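PDB 4K2M: 3-oxo-glucose-6-phosphate:glutamate aminotransferase from Bacillus subtilis subsp. subtilis, which catalyses the reversible pyridoxal phosphate-dependent transamination of 3-dehydroglucose 6-phosphate to kanosamine 6-phosphate, a step toward the antibiotic kanosamine. Local coordinates for residues Leu196-Gln208 with Leu344-Lys356. Numbering follows the deposited sequence.
Sequences LPVHLYGKHSDMQ and LSEDHVWHLFPIK. With EDO (1,2-ethanediol), chain G; EDO (1,2-ethanediol), chain D.
Backbone hydrogen bonds join G202 and H204 to V349 and D347: V349 N donates to G202 O (2.9 Å), and H204 N donates to D347 O (2.9 Å), making K203 and H348 a single beta bridge. L352 N reaches Y201 O at 3.2 Å, and H351 N adds a weaker bond to the same oxygen. G202 suits its place twice over: its positive phi would press a side chain against the preceding carbonyl, and a CB would run into the amide of H351.

Among charged groups, K203 NZ meets the syn side of D347 OD1 (3.0 Å), 28° out of the carboxylate plane, in a salt bridge. A bend at chi2 (71°) turns the long lysine chain toward D347, so one residue serves both carboxylate and ring. Its CB lies over one face of the H348 imidazole, 3.9 Å from the centroid, in a CH-pi contact. The indole of W350 covers the opposite face, and W350 N donates to H348 ND1, helping to fix the ring's rotation.

In this DegT/DnrJ/EryC1 aminotransferase, the contact ties the loop after central-sheet strand 192-195 to the approach to strand 353-356, beside the cofactor pocket: V198 touches the external aldimine, and H351 packs on Q227, which binds pyridoxal phosphate.

Y201 combines apolar ring and polar end: CD1 touches L352 CD1 (3.7 Å), CD2 touches P354 CG (3.8 Å), and its hydroxyl bonds to Y380 O and an ethanediol.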
loop_
_atom_site.group_PDB
_atom_site.type_symbol
_atom_site.label_atom_id
_atom_site.label_comp_id
_atom_site.label_asym_id
_atom_site.label_seq_id
_atom_site.Cartn_x
_atom_site.Cartn_y
_atom_site.Cartn_z
ATOM N N LEU A 196 -8.172 3.104 22.442
ATOM C CA LEU A 196 -7.999 2.272 21.233
ATOM C C LEU A 196 -8.110 0.809 21.638
ATOM O O LEU A 196 -7.105 0.120 21.813
ATOM C CB LEU A 196 -6.625 2.560 20.607
ATOM C CG LEU A 196 -6.370 2.318 19.117
ATOM C CD1 LEU A 196 -4.895 2.555 18.792
ATOM C CD2 LEU A 196 -6.799 0.945 18.669
ATOM N N PRO A 197 -9.340 0.320 21.799
ATOM C CA PRO A 197 -9.537 -1.100 22.096
ATOM C C PRO A 197 -9.219 -1.941 20.874
ATOM O O PRO A 197 -9.427 -1.504 19.736
ATOM C CB PRO A 197 -11.041 -1.196 22.409
ATOM C CG PRO A 197 -11.659 -0.023 21.700
ATOM C CD PRO A 197 -10.616 1.061 21.687
ATOM N N VAL A 198 -8.728 -3.151 21.109
ATOM C CA VAL A 198 -8.461 -4.088 20.032
ATOM C C VAL A 198 -9.350 -5.314 20.184
ATOM O O VAL A 198 -9.428 -5.907 21.264
ATOM C CB VAL A 198 -7.005 -4.542 20.062
ATOM C CG1 VAL A 198 -6.726 -5.523 18.905
ATOM C CG2 VAL A 198 -6.070 -3.341 19.985
ATOM N N HIS A 199 -10.019 -5.709 19.110
ATOM C CA HIS A 199 -10.853 -6.906 19.193
ATOM C C HIS A 199 -9.971 -8.099 18.883
ATOM O O HIS A 199 -10.013 -8.672 17.796
ATOM C CB HIS A 199 -12.060 -6.800 18.261
ATOM C CG HIS A 199 -12.857 -5.557 18.510
ATOM N ND1 HIS A 199 -13.067 -5.067 19.774
ATOM C CD2 HIS A 199 -13.435 -4.680 17.653
ATOM C CE1 HIS A 199 -13.751 -3.934 19.697
ATOM N NE2 HIS A 199 -13.981 -3.676 18.427
ATOM N N LEU A 200 -9.130 -8.436 19.849
ATOM C CA LEU A 200 -8.020 -9.352 19.613
ATOM C C LEU A 200 -8.493 -10.773 19.397
ATOM O O LEU A 200 -9.369 -11.274 20.122
ATOM C CB LEU A 200 -7.068 -9.316 20.808
ATOM C CG LEU A 200 -5.706 -9.967 20.569
ATOM C CD1 LEU A 200 -4.965 -9.301 19.393
ATOM C CD2 LEU A 200 -4.881 -9.847 21.854
ATOM N N TYR A 201 -7.896 -11.403 18.383
ATOM C CA TYR A 201 -8.189 -12.774 17.966
ATOM C C TYR A 201 -9.603 -12.898 17.401
ATOM O O TYR A 201 -10.041 -14.002 17.070
ATOM C CB TYR A 201 -7.985 -13.773 19.115
ATOM C CG TYR A 201 -6.663 -13.620 19.845
ATOM C CD1 TYR A 201 -5.504 -13.263 19.172
ATOM C CD2 TYR A 201 -6.584 -13.857 21.202
ATOM C CE1 TYR A 201 -4.289 -13.125 19.848
ATOM C CE2 TYR A 201 -5.386 -13.721 21.883
ATOM C CZ TYR A 201 -4.246 -13.367 21.197
ATOM O OH TYR A 201 -3.071 -13.241 21.907
ATOM N N GLY A 202 -10.309 -11.771 17.276
ATOM C CA GLY A 202 -11.682 -11.778 16.776
ATOM C C GLY A 202 -12.734 -11.661 17.873
ATOM O O GLY A 202 -13.937 -11.681 17.604
ATOM N N LYS A 203 -12.283 -11.508 19.113
ATOM C CA LYS A 203 -13.197 -11.344 20.256
ATOM C C LYS A 203 -13.549 -9.865 20.417
ATOM O O LYS A 203 -12.671 -9.011 20.420
ATOM C CB LYS A 203 -12.503 -11.832 21.533
ATOM C CG LYS A 203 -13.283 -11.648 22.821
ATOM C CD LYS A 203 -14.457 -12.595 22.915
ATOM C CE LYS A 203 -15.074 -12.529 24.314
ATOM N NZ LYS A 203 -16.251 -13.438 24.408
ATOM N N HIS A 204 -14.835 -9.569 20.574
ATOM C CA HIS A 204 -15.301 -8.190 20.722
ATOM C C HIS A 204 -14.968 -7.667 22.122
ATOM O O HIS A 204 -15.300 -8.305 23.136
ATOM C CB HIS A 204 -16.821 -8.156 20.502
ATOM C CG HIS A 204 -17.324 -6.903 19.855
ATOM N ND1 HIS A 204 -18.523 -6.850 19.176
ATOM C CD2 HIS A 204 -16.789 -5.663 19.778
ATOM C CE1 HIS A 204 -18.709 -5.624 18.716
ATOM N NE2 HIS A 204 -17.672 -4.885 19.069
ATOM N N SER A 205 -14.305 -6.508 22.185
ATOM C CA SER A 205 -14.043 -5.838 23.454
ATOM C C SER A 205 -15.363 -5.403 24.079
ATOM O O SER A 205 -16.387 -5.363 23.396
ATOM C CB SER A 205 -13.200 -4.594 23.225
ATOM O OG SER A 205 -11.926 -4.919 22.723
ATOM N N ASP A 206 -15.337 -5.045 25.365
ATOM C CA ASP A 206 -16.550 -4.589 26.052
ATOM C C ASP A 206 -16.835 -3.140 25.687
ATOM O O ASP A 206 -16.588 -2.222 26.477
ATOM C CB ASP A 206 -16.392 -4.727 27.564
ATOM C CG ASP A 206 -17.696 -4.460 28.328
ATOM O OD1 ASP A 206 -18.695 -3.969 27.734
ATOM O OD2 ASP A 206 -17.707 -4.730 29.546
ATOM N N MET A 207 -17.384 -2.938 24.493
ATOM C CA MET A 207 -17.457 -1.590 23.930
ATOM C C MET A 207 -18.444 -0.665 24.637
ATOM O O MET A 207 -18.199 0.547 24.742
ATOM C CB MET A 207 -17.743 -1.648 22.428
ATOM C CG MET A 207 -16.587 -2.226 21.594
ATOM S SD MET A 207 -15.099 -1.240 21.731
ATOM C CE MET A 207 -15.601 0.231 20.856
ATOM N N GLN A 208 -19.541 -1.212 25.139
ATOM C CA GLN A 208 -20.494 -0.356 25.864
ATOM C C GLN A 208 -19.858 0.274 27.107
ATOM O O GLN A 208 -20.025 1.472 27.377
ATOM C CB GLN A 208 -21.774 -1.125 26.232
ATOM C CG GLN A 208 -22.814 -0.242 26.926
ATOM C CD GLN A 208 -24.134 -0.956 27.155
ATOM O OE1 GLN A 208 -24.192 -2.186 27.199
ATOM N NE2 GLN A 208 -25.204 -0.183 27.299
ATOM N N LEU A 344 -17.748 -20.165 24.151
ATOM C CA LEU A 344 -18.447 -20.152 22.878
ATOM C C LEU A 344 -19.430 -18.990 22.921
ATOM O O LEU A 344 -20.593 -19.153 23.304
ATOM C CB LEU A 344 -19.188 -21.478 22.662
ATOM C CG LEU A 344 -19.859 -21.657 21.302
ATOM C CD1 LEU A 344 -18.863 -21.863 20.156
ATOM C CD2 LEU A 344 -20.919 -22.776 21.316
ATOM N N SER A 345 -18.959 -17.800 22.570
ATOM C CA SER A 345 -19.799 -16.618 22.699
ATOM C C SER A 345 -20.198 -16.049 21.340
ATOM O O SER A 345 -19.547 -16.307 20.319
ATOM C CB SER A 345 -19.078 -15.554 23.504
ATOM O OG SER A 345 -18.028 -15.010 22.727
ATOM N N GLU A 346 -21.260 -15.251 21.345
ATOM C CA GLU A 346 -21.793 -14.687 20.114
ATOM C C GLU A 346 -20.968 -13.513 19.619
ATOM O O GLU A 346 -21.175 -13.046 18.502
ATOM C CB GLU A 346 -23.230 -14.222 20.344
ATOM C CG GLU A 346 -24.166 -15.365 20.677
ATOM C CD GLU A 346 -25.552 -14.891 21.070
ATOM O OE1 GLU A 346 -26.534 -15.581 20.717
ATOM O OE2 GLU A 346 -25.650 -13.833 21.732
ATOM N N ASP A 347 -20.050 -13.034 20.452
ATOM C CA ASP A 347 -19.275 -11.841 20.119
ATOM C C ASP A 347 -17.833 -12.194 19.769
ATOM O O ASP A 347 -16.896 -11.568 20.261
ATOM C CB ASP A 347 -19.319 -10.812 21.264
ATOM C CG ASP A 347 -18.739 -11.348 22.564
ATOM O OD1 ASP A 347 -18.571 -12.583 22.678
ATOM O OD2 ASP A 347 -18.452 -10.531 23.478
ATOM N N HIS A 348 -17.663 -13.190 18.906
ATOM C CA HIS A 348 -16.331 -13.659 18.514
ATOM C C HIS A 348 -16.437 -14.118 17.060
ATOM O O HIS A 348 -17.429 -14.748 16.683
ATOM C CB HIS A 348 -15.941 -14.865 19.394
ATOM C CG HIS A 348 -14.462 -15.049 19.590
ATOM N ND1 HIS A 348 -13.552 -15.023 18.555
ATOM C CD2 HIS A 348 -13.750 -15.301 20.717
ATOM C CE1 HIS A 348 -12.336 -15.227 19.040
ATOM N NE2 HIS A 348 -12.430 -15.403 20.344
ATOM N N VAL A 349 -15.436 -13.802 16.236
ATOM C CA VAL A 349 -15.425 -14.307 14.866
ATOM C C VAL A 349 -14.281 -15.286 14.600
ATOM O O VAL A 349 -14.085 -15.724 13.475
ATOM C CB VAL A 349 -15.450 -13.191 13.796
ATOM C CG1 VAL A 349 -16.757 -12.420 13.856
ATOM C CG2 VAL A 349 -14.240 -12.228 13.957
ATOM N N TRP A 350 -13.531 -15.617 15.646
ATOM C CA TRP A 350 -12.612 -16.748 15.599
ATOM C C TRP A 350 -11.552 -16.579 14.533
ATOM O O TRP A 350 -11.302 -17.472 13.725
ATOM C CB TRP A 350 -13.391 -18.062 15.412
ATOM C CG TRP A 350 -14.454 -18.209 16.468
ATOM C CD1 TRP A 350 -15.810 -18.107 16.291
ATOM C CD2 TRP A 350 -14.243 -18.442 17.864
ATOM N NE1 TRP A 350 -16.455 -18.260 17.510
ATOM C CE2 TRP A 350 -15.511 -18.469 18.485
ATOM C CE3 TRP A 350 -13.098 -18.629 18.656
ATOM C CZ2 TRP A 350 -15.671 -18.688 19.857
ATOM C CZ3 TRP A 350 -13.256 -18.838 20.024
ATOM C CH2 TRP A 350 -14.536 -18.868 20.609
ATOM N N HIS A 351 -10.907 -15.415 14.540
ATOM C CA HIS A 351 -9.761 -15.225 13.666
ATOM C C HIS A 351 -8.591 -16.111 14.120
ATOM O O HIS A 351 -7.894 -16.718 13.301
ATOM C CB HIS A 351 -9.319 -13.763 13.670
ATOM C CG HIS A 351 -8.082 -13.531 12.864
ATOM N ND1 HIS A 351 -8.036 -13.736 11.503
ATOM C CD2 HIS A 351 -6.838 -13.146 13.231
ATOM C CE1 HIS A 351 -6.818 -13.472 11.061
ATOM N NE2 HIS A 351 -6.072 -13.114 12.089
ATOM N N LEU A 352 -8.371 -16.152 15.434
ATOM C CA LEU A 352 -7.396 -17.039 16.059
ATOM C C LEU A 352 -8.105 -17.762 17.189
ATOM O O LEU A 352 -9.100 -17.257 17.709
ATOM C CB LEU A 352 -6.182 -16.241 16.572
ATOM C CG LEU A 352 -5.276 -15.720 15.438
ATOM C CD1 LEU A 352 -4.559 -14.393 15.795
ATOM C CD2 LEU A 352 -4.255 -16.779 15.014
ATOM N N PHE A 353 -7.604 -18.941 17.564
ATOM C CA PHE A 353 -8.260 -19.763 18.583
ATOM C C PHE A 353 -7.301 -19.983 19.741
ATOM O O PHE A 353 -6.403 -20.833 19.657
ATOM C CB PHE A 353 -8.687 -21.132 18.024
ATOM C CG PHE A 353 -9.477 -21.940 19.013
ATOM C CD1 PHE A 353 -10.857 -21.775 19.102
ATOM C CD2 PHE A 353 -8.839 -22.818 19.899
ATOM C CE1 PHE A 353 -11.604 -22.477 20.049
ATOM C CE2 PHE A 353 -9.583 -23.538 20.844
ATOM C CZ PHE A 353 -10.970 -23.353 20.921
ATOM N N PRO A 354 -7.473 -19.212 20.817
ATOM C CA PRO A 354 -6.531 -19.307 21.940
ATOM C C PRO A 354 -7.019 -20.207 23.054
ATOM O O PRO A 354 -8.172 -20.097 23.509
ATOM C CB PRO A 354 -6.457 -17.866 22.453
ATOM C CG PRO A 354 -7.823 -17.302 22.157
ATOM C CD PRO A 354 -8.339 -18.020 20.905
ATOM N N ILE A 355 -6.145 -21.110 23.492
ATOM C CA ILE A 355 -6.375 -21.805 24.752
ATOM C C ILE A 355 -5.312 -21.307 25.714
ATOM O O ILE A 355 -4.381 -20.612 25.309
ATOM C CB ILE A 355 -6.296 -23.332 24.612
ATOM C CG1 ILE A 355 -4.874 -23.777 24.281
ATOM C CG2 ILE A 355 -7.275 -23.845 23.534
ATOM C CD1 ILE A 355 -4.715 -25.302 24.231
ATOM N N LYS A 356 -5.445 -21.615 26.997
ATOM C CA LYS A 356 -4.347 -21.303 27.918
ATOM C C LYS A 356 -3.857 -22.592 28.555
ATOM O O LYS A 356 -4.667 -23.449 28.919
ATOM C CB LYS A 356 -4.784 -20.280 28.978
ATOM C CG LYS A 356 -5.082 -18.883 28.415
ATOM C CD LYS A 356 -5.908 -18.019 29.396
ATOM C CE LYS A 356 -5.117 -17.546 30.586
ATOM N NZ LYS A 356 -5.987 -16.755 31.543
HETATM C C1 EDO G . -0.631 -12.967 24.307
HETATM O O1 EDO G . 0.130 -11.777 24.494
HETATM C C2 EDO G . -2.013 -12.810 24.926
HETATM O O2 EDO G . -2.766 -11.881 24.142
HETATM C C1 EDO D . -8.869 -19.213 26.811
HETATM O O1 EDO D . -9.078 -18.506 25.590
HETATM C C2 EDO D . -9.132 -18.249 27.972
HETATM O O2 EDO D . -10.488 -17.806 27.903
HETATM O O HOH W 1 -18.125 -7.991 23.973
#